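Local coordinates for protein MaoC-like dehydratase (Phytophthora Capsici, PDB 3KH8) that probably catalyses the reversible hydration of enoyl-CoA thioesters, as a hot dog fold lyase of the MaoC-like hydratase 2 family, at residues A[132-137]-A[172-177]; A[142-147]-A[166-171]; A[201-206]-A[294-299]; A[230-235]-A[246-251]; A[283-288]-A[307-312]. All coordinates share one frame; numbering follows the deposited sequence.

Contact 1 of 5, residues A[132-137]-A[172-177]; sequences ILRPLD and GPVAKL
Arg134 lies against Val174 with the flat of its guanidinium: CG1 of Val174 stands over one face, displaced toward the rim, and is 3.4 Å from Arg134 NH2. The bend at chi3 (-76°) turns the end of the arginine toward the start of strand 172-184, where Gly172 O meets it at the edge. The bond from Arg134 NH2 to Gly172 O (3.0 Å) is weak, and the firmer partner of this nitrogen is Asp169, through a salt bridge. Arginine suits the place because one flat cation can serve a carboxylate and a carbonyl as well as a methyl group over its face. Val174 O is gripped twice by the backbone. Arg134 N approaches at 3.0 Å with an almost straight bond (169°), whereas Leu133 N, at 2.8 Å, comes from above the carbonyl plane with a bent one (136°). Leu133 lies slantwise over Pro173, its CG 4.1 Å from Pro173 CB, two apolar groups near the surface. The buried pair Ile132 and Ala175 meets through Ile132 CD1 and Ala175 CB at 4.1 Å, the small alanine accommodating the branched isoleucine. Separately, Leu136 CD2 reaches Val174 CG2 at 4.3 Å. Ile132 and Ala175 form an antiparallel non-hydrogen-bonded pair where the chain leaves strand 123-132. Next to it Val174 and Ala175 together face Phe167 of strand 158-169, a classic beta bulge in the antiparallel hot dog sheet.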
# COMPACT_ATOMS: atom_id res chain seq x y z
N ILE A 132 -17.80 16.53 4.52
CA ILE A 132 -17.47 16.57 3.10
C ILE A 132 -18.42 17.52 2.36
O ILE A 132 -19.62 17.25 2.24
CB ILE A 132 -17.48 15.16 2.45
CG1 ILE A 132 -16.62 14.17 3.25
CG2 ILE A 132 -17.04 15.23 0.98
CD1 ILE A 132 -15.14 14.57 3.40
N LEU A 133 -17.87 18.63 1.88
CA LEU A 133 -18.63 19.60 1.09
C LEU A 133 -18.71 19.16 -0.37
O LEU A 133 -19.76 19.28 -1.00
CB LEU A 133 -18.01 21.00 1.20
CG LEU A 133 -18.05 21.81 2.51
CD1 LEU A 133 -19.39 21.70 3.24
CD2 LEU A 133 -16.88 21.48 3.45
N ARG A 134 -17.60 18.66 -0.90
CA ARG A 134 -17.52 18.13 -2.26
C ARG A 134 -16.55 16.95 -2.25
O ARG A 134 -15.49 17.04 -1.65
CB ARG A 134 -17.01 19.19 -3.24
CG ARG A 134 -18.01 20.28 -3.59
CD ARG A 134 -17.55 21.12 -4.79
NE ARG A 134 -16.48 22.07 -4.45
CZ ARG A 134 -15.26 22.05 -4.97
NH1 ARG A 134 -14.92 21.13 -5.86
NH2 ARG A 134 -14.37 22.96 -4.59
N PRO A 135 -16.91 15.84 -2.93
CA PRO A 135 -15.98 14.72 -3.01
C PRO A 135 -14.70 15.11 -3.75
O PRO A 135 -14.72 16.02 -4.59
CB PRO A 135 -16.76 13.67 -3.81
CG PRO A 135 -18.20 14.06 -3.67
CD PRO A 135 -18.17 15.56 -3.63
N LEU A 136 -13.59 14.46 -3.41
CA LEU A 136 -12.32 14.73 -4.06
C LEU A 136 -12.33 14.27 -5.52
O LEU A 136 -12.96 13.27 -5.85
CB LEU A 136 -11.17 14.05 -3.31
CG LEU A 136 -10.86 14.52 -1.89
CD1 LEU A 136 -9.86 13.56 -1.24
CD2 LEU A 136 -10.33 15.95 -1.86
N ASP A 137 -11.63 15.02 -6.37
CA ASP A 137 -11.40 14.63 -7.76
C ASP A 137 -10.61 13.31 -7.76
O ASP A 137 -9.49 13.27 -7.25
CB ASP A 137 -10.61 15.73 -8.48
CG ASP A 137 -10.46 15.50 -9.98
OD1 ASP A 137 -10.62 14.35 -10.46
OD2 ASP A 137 -10.18 16.48 -10.69
N GLY A 172 -13.85 26.50 -4.37
CA GLY A 172 -14.43 26.64 -3.03
C GLY A 172 -14.11 25.49 -2.09
O GLY A 172 -13.25 24.67 -2.38
N PRO A 173 -14.81 25.44 -0.94
CA PRO A 173 -14.57 24.45 0.12
C PRO A 173 -14.80 23.02 -0.36
O PRO A 173 -15.70 22.77 -1.16
CB PRO A 173 -15.61 24.82 1.19
CG PRO A 173 -16.00 26.23 0.90
CD PRO A 173 -15.93 26.34 -0.59
N VAL A 174 -13.96 22.09 0.09
CA VAL A 174 -14.17 20.67 -0.23
C VAL A 174 -14.39 19.81 1.02
O VAL A 174 -15.24 18.92 1.01
CB VAL A 174 -13.05 20.06 -1.17
CG1 VAL A 174 -12.75 20.99 -2.34
CG2 VAL A 174 -11.78 19.74 -0.40
N ALA A 175 -13.64 20.08 2.09
CA ALA A 175 -13.76 19.32 3.34
C ALA A 175 -13.40 20.14 4.57
O ALA A 175 -12.51 21.00 4.54
CB ALA A 175 -12.93 18.04 3.29
N LYS A 176 -14.10 19.85 5.67
CA LYS A 176 -13.81 20.45 6.96
C LYS A 176 -13.55 19.33 7.98
O LYS A 176 -14.39 18.44 8.17
CB LYS A 176 -14.97 21.34 7.41
CG LYS A 176 -14.76 22.06 8.74
CD LYS A 176 -15.97 22.91 9.07
CE LYS A 176 -15.93 23.38 10.51
NZ LYS A 176 -17.23 23.98 10.93
N LEU A 177 -12.38 19.38 8.60
CA LEU A 177 -11.99 18.39 9.59
C LEU A 177 -11.84 19.06 10.95
O LEU A 177 -11.33 20.17 11.05
CB LEU A 177 -10.65 17.73 9.22
CG LEU A 177 -10.36 17.31 7.77
CD1 LEU A 177 -8.92 16.79 7.66
CD2 LEU A 177 -11.33 16.26 7.28

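Contact 2 of 5, residues A[142-147]-A[166-171]; sequences TLTGKT and QFEDGN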
# COMPACT_ATOMS: atom_id res chain seq x y z
N THR A 142 -4.95 19.20 -6.00
CA THR A 142 -4.16 20.04 -5.12
C THR A 142 -5.12 20.94 -4.36
O THR A 142 -6.01 21.56 -4.95
CB THR A 142 -3.13 20.88 -5.92
OG1 THR A 142 -2.13 20.01 -6.46
CG2 THR A 142 -2.44 21.90 -5.03
N LEU A 143 -4.95 20.99 -3.04
CA LEU A 143 -5.87 21.72 -2.17
C LEU A 143 -5.12 22.67 -1.27
O LEU A 143 -3.96 22.43 -0.91
CB LEU A 143 -6.67 20.74 -1.31
CG LEU A 143 -7.52 19.66 -1.99
CD1 LEU A 143 -7.95 18.63 -0.97
CD2 LEU A 143 -8.73 20.26 -2.70
N THR A 144 -5.78 23.77 -0.90
CA THR A 144 -5.29 24.66 0.13
C THR A 144 -5.86 24.22 1.48
O THR A 144 -7.08 24.08 1.63
CB THR A 144 -5.69 26.13 -0.15
OG1 THR A 144 -5.05 26.57 -1.36
CG2 THR A 144 -5.26 27.05 0.99
N GLY A 145 -4.98 23.99 2.44
CA GLY A 145 -5.39 23.67 3.80
C GLY A 145 -5.23 24.86 4.73
O GLY A 145 -4.19 25.53 4.72
N LYS A 146 -6.27 25.13 5.51
CA LYS A 146 -6.24 26.19 6.52
C LYS A 146 -6.53 25.60 7.89
O LYS A 146 -7.63 25.07 8.12
CB LYS A 146 -7.25 27.30 6.19
CG LYS A 146 -6.96 28.06 4.91
CD LYS A 146 -7.87 29.27 4.78
CE LYS A 146 -7.74 29.93 3.40
NZ LYS A 146 -6.35 30.39 3.10
N THR A 147 -5.55 25.66 8.78
CA THR A 147 -5.69 25.05 10.10
C THR A 147 -5.65 26.06 11.24
O THR A 147 -4.87 27.02 11.22
CB THR A 147 -4.68 23.89 10.32
OG1 THR A 147 -4.62 23.55 11.71
CG2 THR A 147 -3.29 24.27 9.84
N GLN A 166 -9.64 23.26 7.23
CA GLN A 166 -10.51 23.47 6.09
C GLN A 166 -9.72 23.29 4.80
O GLN A 166 -8.69 23.93 4.60
CB GLN A 166 -11.15 24.86 6.14
CG GLN A 166 -12.23 25.01 7.20
CD GLN A 166 -12.76 26.43 7.30
OE1 GLN A 166 -12.11 27.31 7.85
NE2 GLN A 166 -13.95 26.65 6.76
N PHE A 167 -10.19 22.39 3.94
CA PHE A 167 -9.60 22.20 2.61
C PHE A 167 -10.48 22.81 1.53
O PHE A 167 -11.71 22.67 1.56
CB PHE A 167 -9.34 20.73 2.31
CG PHE A 167 -8.18 20.15 3.05
CD1 PHE A 167 -6.88 20.58 2.78
CD2 PHE A 167 -8.37 19.19 4.04
CE1 PHE A 167 -5.79 20.06 3.47
CE2 PHE A 167 -7.29 18.65 4.73
CZ PHE A 167 -6.00 19.09 4.45
N GLU A 168 -9.84 23.47 0.58
CA GLU A 168 -10.51 24.14 -0.52
C GLU A 168 -9.63 24.14 -1.77
O GLU A 168 -8.41 24.01 -1.68
CB GLU A 168 -10.85 25.59 -0.13
CG GLU A 168 -9.66 26.38 0.41
CD GLU A 168 -10.00 27.80 0.82
OE1 GLU A 168 -11.15 28.06 1.24
OE2 GLU A 168 -9.12 28.67 0.73
N ASP A 169 -10.27 24.26 -2.93
CA ASP A 169 -9.55 24.58 -4.17
C ASP A 169 -10.09 25.89 -4.74
O ASP A 169 -10.80 26.62 -4.04
CB ASP A 169 -9.61 23.43 -5.18
CG ASP A 169 -11.03 23.00 -5.54
OD1 ASP A 169 -11.99 23.77 -5.29
OD2 ASP A 169 -11.18 21.88 -6.07
N GLY A 170 -9.76 26.18 -6.00
CA GLY A 170 -10.23 27.38 -6.68
C GLY A 170 -11.75 27.47 -6.81
O GLY A 170 -12.29 28.56 -7.00
N ASN A 171 -12.43 26.33 -6.71
CA ASN A 171 -13.89 26.28 -6.80
C ASN A 171 -14.61 26.33 -5.44
O ASN A 171 -15.84 26.22 -5.38
CB ASN A 171 -14.32 25.04 -7.59
CG ASN A 171 -14.07 25.19 -9.08
OD1 ASN A 171 -14.59 26.11 -9.72
ND2 ASN A 171 -13.28 24.29 -9.64
O HOH W 1 -9.43 26.34 9.70
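Strands 142-147 and 166-169 run antiparallel at 143°, with the non-hydrogen-bonded pair Gly145 and Phe167 set between the hydrogen-bonded pairs Thr144 with Glu168 and Lys146 with Gln166. Four backbone bonds join them, among them Thr144 N to Glu168 O at 2.8 Å and Gln166 N to Lys146 O at 2.8 Å; Phe167 CA adds a CH contact to Thr144 O at 3.3 Å. On the buried face the Phe167 ring lies close beside Gly145, its pair partner. Its CD1 comes within 3.6 Å of Gly145 CA, a closeness that a residue without a side chain permits, while Leu143 crosses it at about a right angle and brings CB to 4.1 Å from Phe167 CD1. On the other face Thr144 and Glu168 lie side by side, pointing the same way. Glu168 CG stands between the backbone N and carbonyl carbon (chi1 52°), and from there the extended chain carries OE2 to 3.3 Å from Lys146 CE. The lysine bends at chi4, keeping its NZ 4.0 Å from Glu168 OE2. Backbone pairing therefore fixes this hairpin, whereas the opposite charges of Lys146 and Glu168, too far apart for a salt bridge, probably add only a modest attraction at a partly exposed surface.

Contact 3 of 5, residues A[201-206]-A[294-299]; sequences QIPKRQ and RMWQEG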
# COMPACT_ATOMS: atom_id res chain seq x y z
N GLN A 201 -25.71 9.98 21.76
CA GLN A 201 -26.23 8.95 22.65
C GLN A 201 -26.47 7.68 21.84
O GLN A 201 -27.38 7.62 21.02
CB GLN A 201 -27.50 9.42 23.36
CG GLN A 201 -27.27 10.63 24.26
CD GLN A 201 -28.54 11.21 24.88
OE1 GLN A 201 -29.61 10.60 24.86
NE2 GLN A 201 -28.42 12.40 25.45
N ILE A 202 -25.61 6.68 22.04
CA ILE A 202 -25.76 5.39 21.38
C ILE A 202 -27.02 4.71 21.92
O ILE A 202 -27.17 4.56 23.14
CB ILE A 202 -24.51 4.49 21.57
CG1 ILE A 202 -23.26 5.12 20.92
CG2 ILE A 202 -24.76 3.06 21.08
CD1 ILE A 202 -23.37 5.43 19.42
N PRO A 203 -27.95 4.32 21.02
CA PRO A 203 -29.21 3.70 21.45
C PRO A 203 -28.99 2.39 22.19
O PRO A 203 -28.04 1.67 21.90
CB PRO A 203 -29.96 3.46 20.14
CG PRO A 203 -29.34 4.41 19.16
CD PRO A 203 -27.90 4.49 19.56
N LYS A 204 -29.87 2.10 23.15
CA LYS A 204 -29.75 0.89 23.97
C LYS A 204 -30.32 -0.34 23.27
O LYS A 204 -30.00 -1.48 23.63
CB LYS A 204 -30.42 1.10 25.33
CG LYS A 204 -29.73 2.14 26.22
CD LYS A 204 -28.29 1.74 26.53
CE LYS A 204 -27.57 2.77 27.38
NZ LYS A 204 -26.20 2.30 27.74
N ARG A 205 -31.13 -0.11 22.25
CA ARG A 205 -31.70 -1.18 21.45
C ARG A 205 -30.62 -1.94 20.67
O ARG A 205 -29.49 -1.48 20.53
CB ARG A 205 -32.76 -0.61 20.49
CG ARG A 205 -32.22 0.43 19.50
CD ARG A 205 -33.35 1.27 18.91
NE ARG A 205 -32.90 2.14 17.83
CZ ARG A 205 -32.73 1.74 16.58
NH1 ARG A 205 -32.96 0.48 16.25
NH2 ARG A 205 -32.32 2.59 15.65
N GLN A 206 -30.99 -3.13 20.19
CA GLN A 206 -30.13 -3.93 19.33
C GLN A 206 -29.75 -3.12 18.09
O GLN A 206 -30.58 -2.37 17.57
CB GLN A 206 -30.90 -5.17 18.90
CG GLN A 206 -30.08 -6.42 18.68
CD GLN A 206 -30.96 -7.65 18.51
OE1 GLN A 206 -31.93 -7.85 19.25
NE2 GLN A 206 -30.63 -8.48 17.52
N ARG A 294 -21.21 -1.62 14.56
CA ARG A 294 -22.63 -1.69 14.96
C ARG A 294 -23.33 -0.43 14.48
O ARG A 294 -22.89 0.68 14.79
CB ARG A 294 -22.77 -1.76 16.48
CG ARG A 294 -22.01 -2.87 17.17
CD ARG A 294 -22.03 -2.64 18.67
NE ARG A 294 -21.56 -3.82 19.40
CZ ARG A 294 -21.22 -3.82 20.68
NH1 ARG A 294 -21.27 -2.70 21.40
NH2 ARG A 294 -20.81 -4.95 21.25
N MET A 295 -24.43 -0.58 13.75
CA MET A 295 -25.10 0.56 13.14
C MET A 295 -26.58 0.69 13.52
O MET A 295 -27.34 -0.29 13.46
CB MET A 295 -24.92 0.55 11.62
CG MET A 295 -23.45 0.67 11.17
SD MET A 295 -23.15 0.22 9.45
CE MET A 295 -23.18 -1.56 9.52
N TRP A 296 -26.97 1.90 13.93
CA TRP A 296 -28.35 2.20 14.30
C TRP A 296 -28.91 3.27 13.37
O TRP A 296 -28.44 4.42 13.36
CB TRP A 296 -28.42 2.70 15.74
CG TRP A 296 -28.15 1.69 16.82
CD1 TRP A 296 -29.08 0.93 17.49
CD2 TRP A 296 -26.88 1.35 17.40
NE1 TRP A 296 -28.46 0.13 18.43
CE2 TRP A 296 -27.11 0.37 18.39
CE3 TRP A 296 -25.56 1.78 17.16
CZ2 TRP A 296 -26.08 -0.19 19.16
CZ3 TRP A 296 -24.53 1.22 17.92
CH2 TRP A 296 -24.80 0.24 18.90
N GLN A 297 -29.91 2.89 12.57
CA GLN A 297 -30.64 3.82 11.72
C GLN A 297 -31.53 4.70 12.60
O GLN A 297 -32.35 4.19 13.37
CB GLN A 297 -31.48 3.05 10.69
CG GLN A 297 -32.42 3.90 9.82
CD GLN A 297 -31.69 4.78 8.83
OE1 GLN A 297 -31.58 5.99 9.03
NE2 GLN A 297 -31.19 4.19 7.76
N GLU A 298 -31.35 6.01 12.51
CA GLU A 298 -32.16 6.95 13.29
C GLU A 298 -33.11 7.77 12.41
O GLU A 298 -33.84 8.62 12.91
CB GLU A 298 -31.27 7.85 14.15
CG GLU A 298 -30.53 7.11 15.26
CD GLU A 298 -31.46 6.58 16.34
OE1 GLU A 298 -31.89 7.37 17.20
OE2 GLU A 298 -31.74 5.36 16.34
N GLY A 299 -33.09 7.51 11.11
CA GLY A 299 -33.95 8.22 10.16
C GLY A 299 -33.40 9.60 9.83
O GLY A 299 -32.44 10.07 10.45
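Strand 290-297 of the MaoC-like domain is overlaid near its end by the loop 201-206, and Trp296 is the residue that Ile202, Pro203 and Arg205 gather round. Two of them share one face of the indole. Pro203 CD stands 4.0 Å from the centroid of the five-membered ring of Trp296, and Ile202 CG2 is 3.9 Å from that of the six-membered ring, both as CH-pi contacts over the face. The compact proline ring and the CG2 branch of the isoleucine suit this position, since they lie against the indole without a long chain to be ordered. The polar corner of the indole is used as well: Trp296 NE1 gives a hydrogen bond to Arg205 O of 2.8 Å (164°), with the acceptor close to the ring plane but the donor well above the carbonyl plane. In the fold, this fastens the loop to the sheet just before the chain enters strand 209-214, the antiparallel neighbour of strand 290-297. Arg205 then runs back along the indole. Its CG sits between the backbone N and carbonyl carbon (chi1 60°), and the chain stays extended to NE; the guanidinium stands almost perpendicular to the ring with Trp296 CD1 over the centre of its face. At its edge Arg205 NH2 makes a salt bridge with Glu298 OE2, 2.9 Å long and practically straight (178°), the two flat groups being nearly coplanar. The other terminal nitrogen, NH1, has its own salt bridge to Asp208, whose carboxylate also accepts from Gln297 N. Glu298 OE2 also lies 3.8 Å from Pro203 CG.

Contact 4 of 5, residues A[230-235]-A[246-251]; sequences NSLHID and QPILHG
Two histidines, His233 and His250, stack face to face, their ring centroids 3.8 Å apart and their planes inclined by 25°. The overlap is offset: His233 CD2 lies over the rim of the His250 ring and approaches His250 NE2 to 3.4 Å. On the opposite face of His233 stands its chain neighbour, Leu232. The rotation of the His233 ring is fixed at its edge, where ND1 donates to Ile248 O at 2.7 Å (153°); the acceptor is close to the ring plane, while the donor stands above the carbonyl plane. Histidine suits this site because one ring can offer both a face for stacking and an N-H at its edge. His250 is held separately, through NE2 to Asp228 O and by an edge-to-face contact with Tyr223. Ile248 places CG1 between its backbone N and carbonyl carbon (chi1 64°), from where it reaches His233 ND1 at 3.7 Å, and its CD1 touches Leu232 CD2 at 4.0 Å. Pro247 presses CB against the short 3-10 turn, 3.5 Å from Leu232 O, a carbonyl oxygen that is buried here and has no hydrogen-bond partner in the model. Asn230 OD1 accepts from Leu232 N at 3.0 Å, an Asx turn at the start of the 3-10 turn. Asp235 then caps helix 236-241 through Glu237 N, and His250 occupies the N-cap position of helix 251-266. Asp228, Asn230 and His233 match the hydratase 2 motif, whose aspartate and histidine form the catalytic dyad in relatives, so His233 probably belongs to the active site.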
# COMPACT_ATOMS: atom_id res chain seq x y z
N ASN A 230 4.17 7.57 12.47
CA ASN A 230 4.38 7.40 13.92
C ASN A 230 4.88 6.01 14.29
O ASN A 230 4.23 5.00 13.96
CB ASN A 230 3.06 7.71 14.66
CG ASN A 230 3.25 7.91 16.16
OD1 ASN A 230 4.24 7.47 16.75
ND2 ASN A 230 2.29 8.58 16.79
N SER A 231 6.02 5.96 14.97
CA SER A 231 6.65 4.69 15.37
C SER A 231 5.78 3.85 16.31
O SER A 231 5.97 2.64 16.42
CB SER A 231 8.02 4.95 16.02
OG SER A 231 7.89 5.79 17.16
N LEU A 232 4.82 4.50 16.97
CA LEU A 232 3.87 3.83 17.86
C LEU A 232 3.14 2.67 17.17
O LEU A 232 2.81 1.67 17.80
CB LEU A 232 2.85 4.85 18.41
CG LEU A 232 1.73 4.40 19.36
CD1 LEU A 232 2.29 3.82 20.66
CD2 LEU A 232 0.75 5.53 19.64
N HIS A 233 2.92 2.80 15.86
CA HIS A 233 2.13 1.81 15.12
C HIS A 233 2.95 0.70 14.45
O HIS A 233 2.39 -0.18 13.79
CB HIS A 233 1.23 2.52 14.10
CG HIS A 233 0.43 3.64 14.69
ND1 HIS A 233 -0.52 3.43 15.67
CD2 HIS A 233 0.45 4.97 14.47
CE1 HIS A 233 -1.05 4.59 16.01
NE2 HIS A 233 -0.48 5.54 15.29
N ILE A 234 4.27 0.71 14.64
CA ILE A 234 5.13 -0.25 13.96
C ILE A 234 6.29 -0.82 14.80
O ILE A 234 6.60 -2.00 14.71
CB ILE A 234 5.60 0.29 12.57
CG1 ILE A 234 6.32 -0.80 11.76
CG2 ILE A 234 6.44 1.57 12.73
CD1 ILE A 234 6.34 -0.56 10.27
N ASP A 235 6.91 0.03 15.62
CA ASP A 235 8.07 -0.37 16.43
C ASP A 235 7.60 -0.93 17.77
O ASP A 235 7.10 -0.18 18.61
CB ASP A 235 9.01 0.83 16.64
CG ASP A 235 10.34 0.45 17.30
OD1 ASP A 235 10.49 -0.66 17.84
OD2 ASP A 235 11.25 1.30 17.28
N GLN A 246 2.13 -4.81 22.08
CA GLN A 246 2.56 -4.74 20.69
C GLN A 246 2.10 -3.39 20.12
O GLN A 246 1.32 -2.69 20.76
CB GLN A 246 1.99 -5.92 19.89
CG GLN A 246 0.46 -6.00 19.85
CD GLN A 246 -0.04 -7.31 19.25
OE1 GLN A 246 0.34 -8.40 19.69
NE2 GLN A 246 -0.91 -7.20 18.25
N PRO A 247 2.60 -3.00 18.93
CA PRO A 247 2.12 -1.76 18.32
C PRO A 247 0.60 -1.74 18.17
O PRO A 247 -0.02 -2.79 17.98
CB PRO A 247 2.79 -1.76 16.95
CG PRO A 247 4.05 -2.53 17.15
CD PRO A 247 3.68 -3.62 18.12
N ILE A 248 0.00 -0.56 18.27
CA ILE A 248 -1.44 -0.41 18.06
C ILE A 248 -1.76 0.06 16.64
O ILE A 248 -0.95 0.74 16.01
CB ILE A 248 -2.09 0.56 19.10
CG1 ILE A 248 -1.53 1.98 18.94
CG2 ILE A 248 -1.89 0.02 20.52
CD1 ILE A 248 -2.35 3.05 19.65
N LEU A 249 -2.94 -0.31 16.14
CA LEU A 249 -3.41 0.16 14.84
C LEU A 249 -3.80 1.63 14.96
O LEU A 249 -4.30 2.05 15.99
CB LEU A 249 -4.60 -0.68 14.36
CG LEU A 249 -5.23 -0.38 13.00
CD1 LEU A 249 -4.26 -0.66 11.83
CD2 LEU A 249 -6.53 -1.17 12.81
N HIS A 250 -3.54 2.40 13.90
CA HIS A 250 -3.94 3.81 13.83
C HIS A 250 -5.42 3.94 14.12
O HIS A 250 -6.23 3.22 13.54
CB HIS A 250 -3.71 4.37 12.42
CG HIS A 250 -2.29 4.33 11.95
ND1 HIS A 250 -1.62 3.15 11.70
CD2 HIS A 250 -1.44 5.32 11.61
CE1 HIS A 250 -0.40 3.42 11.26
NE2 HIS A 250 -0.27 4.73 11.20
N GLY A 251 -5.78 4.86 15.02
CA GLY A 251 -7.19 5.17 15.27
C GLY A 251 -7.94 5.57 14.01
O GLY A 251 -9.10 5.21 13.83

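Contact 5 of 5, residues A[283-288]-A[307-312]; sequences SPCFPG and AVVKER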
# COMPACT_ATOMS: atom_id res chain seq x y z
N SER A 283 -10.75 3.23 23.05
CA SER A 283 -9.72 2.27 23.47
C SER A 283 -8.93 1.79 22.25
O SER A 283 -9.40 1.92 21.12
CB SER A 283 -10.34 1.10 24.24
OG SER A 283 -11.01 0.20 23.37
N PRO A 284 -7.72 1.23 22.48
CA PRO A 284 -6.90 0.89 21.32
C PRO A 284 -7.27 -0.42 20.64
O PRO A 284 -7.86 -1.31 21.26
CB PRO A 284 -5.49 0.80 21.92
CG PRO A 284 -5.70 0.42 23.33
CD PRO A 284 -6.99 1.06 23.75
N CYS A 285 -6.93 -0.51 19.36
CA CYS A 285 -7.10 -1.70 18.55
C CYS A 285 -5.72 -2.24 18.19
O CYS A 285 -4.78 -1.48 17.99
CB CYS A 285 -7.87 -1.35 17.28
SG CYS A 285 -8.23 -2.73 16.19
N PHE A 286 -5.59 -3.56 18.12
CA PHE A 286 -4.34 -4.18 17.72
C PHE A 286 -4.46 -4.76 16.32
O PHE A 286 -5.46 -5.43 16.01
CB PHE A 286 -3.89 -5.24 18.73
CG PHE A 286 -3.71 -4.69 20.12
CD1 PHE A 286 -2.56 -3.96 20.45
CD2 PHE A 286 -4.69 -4.88 21.09
CE1 PHE A 286 -2.40 -3.45 21.73
CE2 PHE A 286 -4.53 -4.37 22.37
CZ PHE A 286 -3.38 -3.65 22.69
N PRO A 287 -3.47 -4.50 15.45
CA PRO A 287 -3.53 -5.05 14.10
C PRO A 287 -3.68 -6.56 14.17
O PRO A 287 -2.99 -7.22 14.95
CB PRO A 287 -2.18 -4.67 13.49
CG PRO A 287 -1.64 -3.59 14.35
CD PRO A 287 -2.18 -3.84 15.72
N GLY A 288 -4.61 -7.11 13.39
CA GLY A 288 -4.93 -8.53 13.47
C GLY A 288 -6.28 -8.81 14.10
O GLY A 288 -6.85 -9.88 13.91
N ALA A 307 -17.61 1.06 16.71
CA ALA A 307 -16.75 -0.01 16.24
C ALA A 307 -16.17 -0.74 17.44
O ALA A 307 -15.73 -0.12 18.41
CB ALA A 307 -15.64 0.52 15.34
N VAL A 308 -16.19 -2.07 17.38
CA VAL A 308 -15.86 -2.91 18.51
C VAL A 308 -14.87 -3.99 18.08
O VAL A 308 -15.00 -4.55 16.99
CB VAL A 308 -17.13 -3.59 19.10
CG1 VAL A 308 -16.80 -4.39 20.36
CG2 VAL A 308 -18.21 -2.55 19.41
N VAL A 309 -13.88 -4.27 18.92
CA VAL A 309 -12.99 -5.41 18.70
C VAL A 309 -13.72 -6.68 19.13
O VAL A 309 -14.05 -6.85 20.31
CB VAL A 309 -11.63 -5.27 19.42
CG1 VAL A 309 -10.89 -6.60 19.46
CG2 VAL A 309 -10.77 -4.21 18.74
N LYS A 310 -13.99 -7.54 18.15
CA LYS A 310 -14.74 -8.78 18.36
C LYS A 310 -14.11 -9.69 19.41
O LYS A 310 -14.80 -10.24 20.27
CB LYS A 310 -14.89 -9.53 17.03
CG LYS A 310 -15.78 -10.77 17.10
CD LYS A 310 -15.97 -11.38 15.73
CE LYS A 310 -16.93 -12.55 15.77
NZ LYS A 310 -17.04 -13.18 14.42
N GLU A 311 -12.78 -9.82 19.35
CA GLU A 311 -12.06 -10.77 20.20
C GLU A 311 -12.08 -10.41 21.68
O GLU A 311 -11.93 -11.29 22.54
CB GLU A 311 -10.61 -10.94 19.71
CG GLU A 311 -10.46 -11.67 18.36
CD GLU A 311 -10.63 -10.76 17.14
OE1 GLU A 311 -10.89 -9.54 17.31
OE2 GLU A 311 -10.49 -11.26 16.00
N ARG A 312 -12.28 -9.13 21.99
CA ARG A 312 -12.21 -8.64 23.37
C ARG A 312 -13.49 -7.94 23.83
O ARG A 312 -13.60 -7.56 25.00
CB ARG A 312 -11.01 -7.69 23.53
CG ARG A 312 -9.65 -8.36 23.38
CD ARG A 312 -8.49 -7.40 23.63
NE ARG A 312 -8.31 -6.46 22.53
CZ ARG A 312 -8.53 -5.15 22.60
NH1 ARG A 312 -8.96 -4.60 23.73
NH2 ARG A 312 -8.33 -4.38 21.53
O HOH W 2 -9.19 -1.82 23.51
O HOH W 3 -7.83 -11.80 15.59
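A bend at chi3 (-73°) turns the Arg312 guanidinium toward Pro284 and Phe286, while Cys285, with SG anti to its N (chi1 -178°), brings its sulfur to Val309. The side chains of Phe286 and Arg312 cross at about a right angle, with ring and guanidinium planes 67° apart. Phe286 CE2 lies over one face of the cation, and Phe286 CD2 is 3.7 Å from Arg312 NH2. That nitrogen donates to Pro284 O at 3.1 Å, its partner slightly off the guanidinium plane. Water 2 reinforces the grip by accepting from Arg312 NH1 at 2.8 Å and donating both to Pro284 O (2.7 Å) and to Ser283 OG. Arginine suits this place because it has N-H groups for a carbonyl, a water and, through NE, a salt bridge with Glu289. Deeper in, Cys285 SG packs on Val309 CG2 at 3.9 Å, two compact apolar groups in the core. Farther along, water 3 links Gly288 O with Glu311 OE2, donating at 2.7 Å to Glu311 OE2, which is also hydrogen-bonded to Thr290 OG1. Gly288 has a positive phi that suits a residue lacking CB. With Cys285 and Val309 the one apolar side-chain pair, the loop and the strand end are joined mainly by one cation and two bridging waters.

The contacts fall into two groups, one in each half of the chain. Contacts 1 and 2 belong to the N-terminal hydratase 2 region: their centres are 8 Å apart, contact 2 is nested within the loop closed by contact 1, and Leu136 packs on Leu143. Contacts 3, 4 and 5 belong to the MaoC-like region. Contacts 3 and 5 each use one of the neighbouring strands 290-297 and 302-309, and they touch where Arg294 packs on Val308. Contact 4, probably at the active site, adjoins contact 5, with centres 13 Å apart and Leu249 N probably bonded to Cys285 O. The centres of contact 1 and contact 4 are 29 Å apart, on opposite sides of the chain's centre. The centres of contact 3 and contact 4 are 30 Å apart.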